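Local coordinates for protein glutathione-independent glyoxalase DJ-1 (Schizosaccharomyces pombe, PDB 4QYT) that converts methylglyoxal to D-lactate in a single step without glutathione and takes part in protection against reactive oxygen species, at residues P33-Y38 with Y56-Y61. Sequence-based numbering, arbitrary orientation.
Sequences PIDSVY and YANRSY. With EDO (1,2-ethanediol), chain E.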
loop_
_atom_site.group_PDB
_atom_site.type_symbol
_atom_site.label_atom_id
_atom_site.label_comp_id
_atom_site.label_asym_id
_atom_site.label_seq_id
_atom_site.Cartn_x
_atom_site.Cartn_y
_atom_site.Cartn_z
ATOM N N PRO A 33 2.123 -7.170 17.045
ATOM C CA PRO A 33 2.507 -8.312 16.212
ATOM C C PRO A 33 1.509 -8.623 15.109
ATOM O O PRO A 33 0.304 -8.665 15.377
ATOM C CB PRO A 33 2.618 -9.459 17.212
ATOM C CG PRO A 33 2.916 -8.797 18.501
ATOM C CD PRO A 33 2.174 -7.509 18.485
ATOM N N ILE A 34 2.031 -8.893 13.915
ATOM C CA ILE A 34 1.207 -9.198 12.754
ATOM C C ILE A 34 1.935 -10.198 11.882
ATOM O O ILE A 34 3.128 -10.019 11.607
ATOM C CB ILE A 34 0.795 -7.915 11.982
ATOM C CG1 ILE A 34 -0.156 -8.234 10.842
ATOM C CG2 ILE A 34 1.995 -7.095 11.509
ATOM C CD1 ILE A 34 -0.870 -7.012 10.303
ATOM N N ASP A 35 1.197 -11.230 11.459
ATOM C CA ASP A 35 1.689 -12.220 10.509
ATOM C C ASP A 35 0.843 -12.144 9.246
ATOM O O ASP A 35 -0.369 -12.003 9.347
ATOM C CB ASP A 35 1.530 -13.664 11.032
ATOM C CG ASP A 35 2.416 -14.041 12.197
ATOM O OD1 ASP A 35 3.514 -13.464 12.330
ATOM O OD2 ASP A 35 2.014 -14.951 12.937
ATOM N N SER A 36 1.468 -12.372 8.096
ATOM C CA SER A 36 0.720 -12.670 6.885
ATOM C C SER A 36 0.577 -14.170 6.778
ATOM O O SER A 36 1.532 -14.925 6.990
ATOM C CB SER A 36 1.401 -12.082 5.652
ATOM O OG SER A 36 2.741 -12.542 5.554
ATOM N N VAL A 37 -0.653 -14.595 6.492
ATOM C CA VAL A 37 -1.019 -16.017 6.459
ATOM C C VAL A 37 -1.618 -16.331 5.106
ATOM O O VAL A 37 -2.707 -15.844 4.758
ATOM C CB VAL A 37 -1.973 -16.373 7.616
ATOM C CG1 VAL A 37 -2.381 -17.824 7.523
ATOM C CG2 VAL A 37 -1.343 -16.067 8.986
ATOM N N TYR A 38 -0.872 -17.124 4.326
ATOM C CA TYR A 38 -1.179 -17.410 2.933
ATOM C C TYR A 38 -2.114 -18.602 2.815
ATOM O O TYR A 38 -1.883 -19.666 3.415
ATOM C CB TYR A 38 0.139 -17.691 2.208
ATOM C CG TYR A 38 0.030 -18.254 0.810
ATOM C CD1 TYR A 38 -0.559 -17.517 -0.224
ATOM C CD2 TYR A 38 0.600 -19.467 0.488
ATOM C CE1 TYR A 38 -0.561 -17.982 -1.546
ATOM C CE2 TYR A 38 0.572 -19.937 -0.811
ATOM C CZ TYR A 38 0.028 -19.187 -1.842
ATOM O OH TYR A 38 0.018 -19.736 -3.104
ATOM N N TYR A 56 6.796 -12.910 -0.194
ATOM C CA TYR A 56 6.712 -14.063 0.742
ATOM C C TYR A 56 5.798 -13.779 1.897
ATOM O O TYR A 56 5.943 -12.814 2.627
ATOM C CB TYR A 56 8.065 -14.428 1.351
ATOM C CG TYR A 56 8.975 -15.103 0.380
ATOM C CD1 TYR A 56 8.814 -16.444 0.051
ATOM C CD2 TYR A 56 10.005 -14.397 -0.216
ATOM C CE1 TYR A 56 9.643 -17.028 -0.882
ATOM C CE2 TYR A 56 10.892 -15.010 -1.068
ATOM C CZ TYR A 56 10.705 -16.322 -1.407
ATOM O OH TYR A 56 11.489 -16.909 -2.366
ATOM N N ALA A 57 4.844 -14.666 2.078
ATOM C CA ALA A 57 4.046 -14.595 3.283
ATOM C C ALA A 57 4.845 -15.177 4.432
ATOM O O ALA A 57 5.683 -16.059 4.253
ATOM C CB ALA A 57 2.753 -15.332 3.108
ATOM N N ASN A 58 4.513 -14.764 5.651
ATOM C CA ASN A 58 5.187 -15.325 6.823
ATOM C C ASN A 58 4.857 -16.780 7.094
ATOM O O ASN A 58 5.696 -17.525 7.589
ATOM C CB ASN A 58 4.787 -14.539 8.087
ATOM C CG ASN A 58 5.194 -13.095 8.093
ATOM O OD1 ASN A 58 4.394 -12.239 8.373
ATOM N ND2 ASN A 58 6.429 -12.811 7.734
ATOM N N ARG A 59 3.598 -17.135 6.864
ATOM C CA ARG A 59 3.037 -18.441 7.196
ATOM C C ARG A 59 2.143 -18.919 6.072
ATOM O O ARG A 59 1.587 -18.111 5.330
ATOM C CB ARG A 59 2.227 -18.404 8.494
ATOM C CG ARG A 59 2.965 -17.820 9.679
ATOM C CD ARG A 59 2.175 -18.007 10.966
ATOM N NE ARG A 59 2.092 -19.416 11.323
ATOM C CZ ARG A 59 1.486 -19.896 12.386
ATOM N NH1 ARG A 59 0.667 -19.146 13.075
ATOM N NH2 ARG A 59 1.695 -21.154 12.729
ATOM N N SER A 60 1.954 -20.236 6.016
ATOM C CA SER A 60 0.832 -20.835 5.333
ATOM C C SER A 60 -0.258 -21.167 6.339
ATOM O O SER A 60 0.024 -21.634 7.433
ATOM C CB SER A 60 1.266 -22.127 4.649
ATOM O OG SER A 60 0.128 -22.846 4.211
ATOM N N TYR A 61 -1.520 -21.027 5.940
ATOM C CA TYR A 61 -2.618 -21.408 6.810
ATOM C C TYR A 61 -2.569 -22.890 7.167
ATOM O O TYR A 61 -3.129 -23.291 8.184
ATOM C CB TYR A 61 -3.984 -21.044 6.256
ATOM C CG TYR A 61 -4.582 -21.991 5.259
ATOM C CD1 TYR A 61 -3.996 -22.278 4.052
ATOM C CD2 TYR A 61 -5.819 -22.562 5.495
ATOM C CE1 TYR A 61 -4.595 -23.098 3.119
ATOM C CE2 TYR A 61 -6.437 -23.374 4.563
ATOM C CZ TYR A 61 -5.802 -23.669 3.383
ATOM O OH TYR A 61 -6.417 -24.476 2.437
HETATM C C1 EDO E . 6.343 -10.948 4.800
HETATM O O1 EDO E . 6.854 -10.733 3.530
HETATM C C2 EDO E . 4.997 -10.313 5.212
HETATM O O2 EDO E . 4.058 -10.718 4.315
HETATM O O HOH W 1 -1.628 -22.262 1.773
#
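The Asn58 side chain lies alongside the backbone of Ser36 and takes the place of a main-chain partner: its OD1 accepts Ser36 N at 2.9 Å in a nearly straight bond (169°). The exchange is reciprocal, since Ser36 OG, set between its own backbone N and carbonyl carbon (chi1 56°), receives Asn58 N at 2.8 Å. An ethanediol, probably from the crystallisation liquor, shares a hydrogen bond between its O2 and Ser36 OG. Beyond this corner the strands run parallel: Arg59 N donates to Ser36 O, Arg59 O accepts Tyr38 N at 2.8 Å, and Tyr38 O takes Tyr61 N together with a water that also meets Ser60 OG. On one face Val37 CG1 packs against Tyr61 CB at 3.8 Å, and Asp35 OD2 touches Arg59 CD at 3.6 Å. The carboxylate and guanidinium planes stand 79° apart without a salt bridge; Arg59 pairs with Glu63, and Tyr74 OH is hydrogen-bonded to both Asp35 OD2 and Arg59 NH1. On the other face Tyr38 CB meets Ala57 CB at 3.6 Å. Strand 59-60 is an outermost strand of the central sheet in this DJ-1/PfpI-family fold, with strand 34-39 between it and strand 7-12, and helix 17-29 packing on Ile34, Ser36 and Asn58.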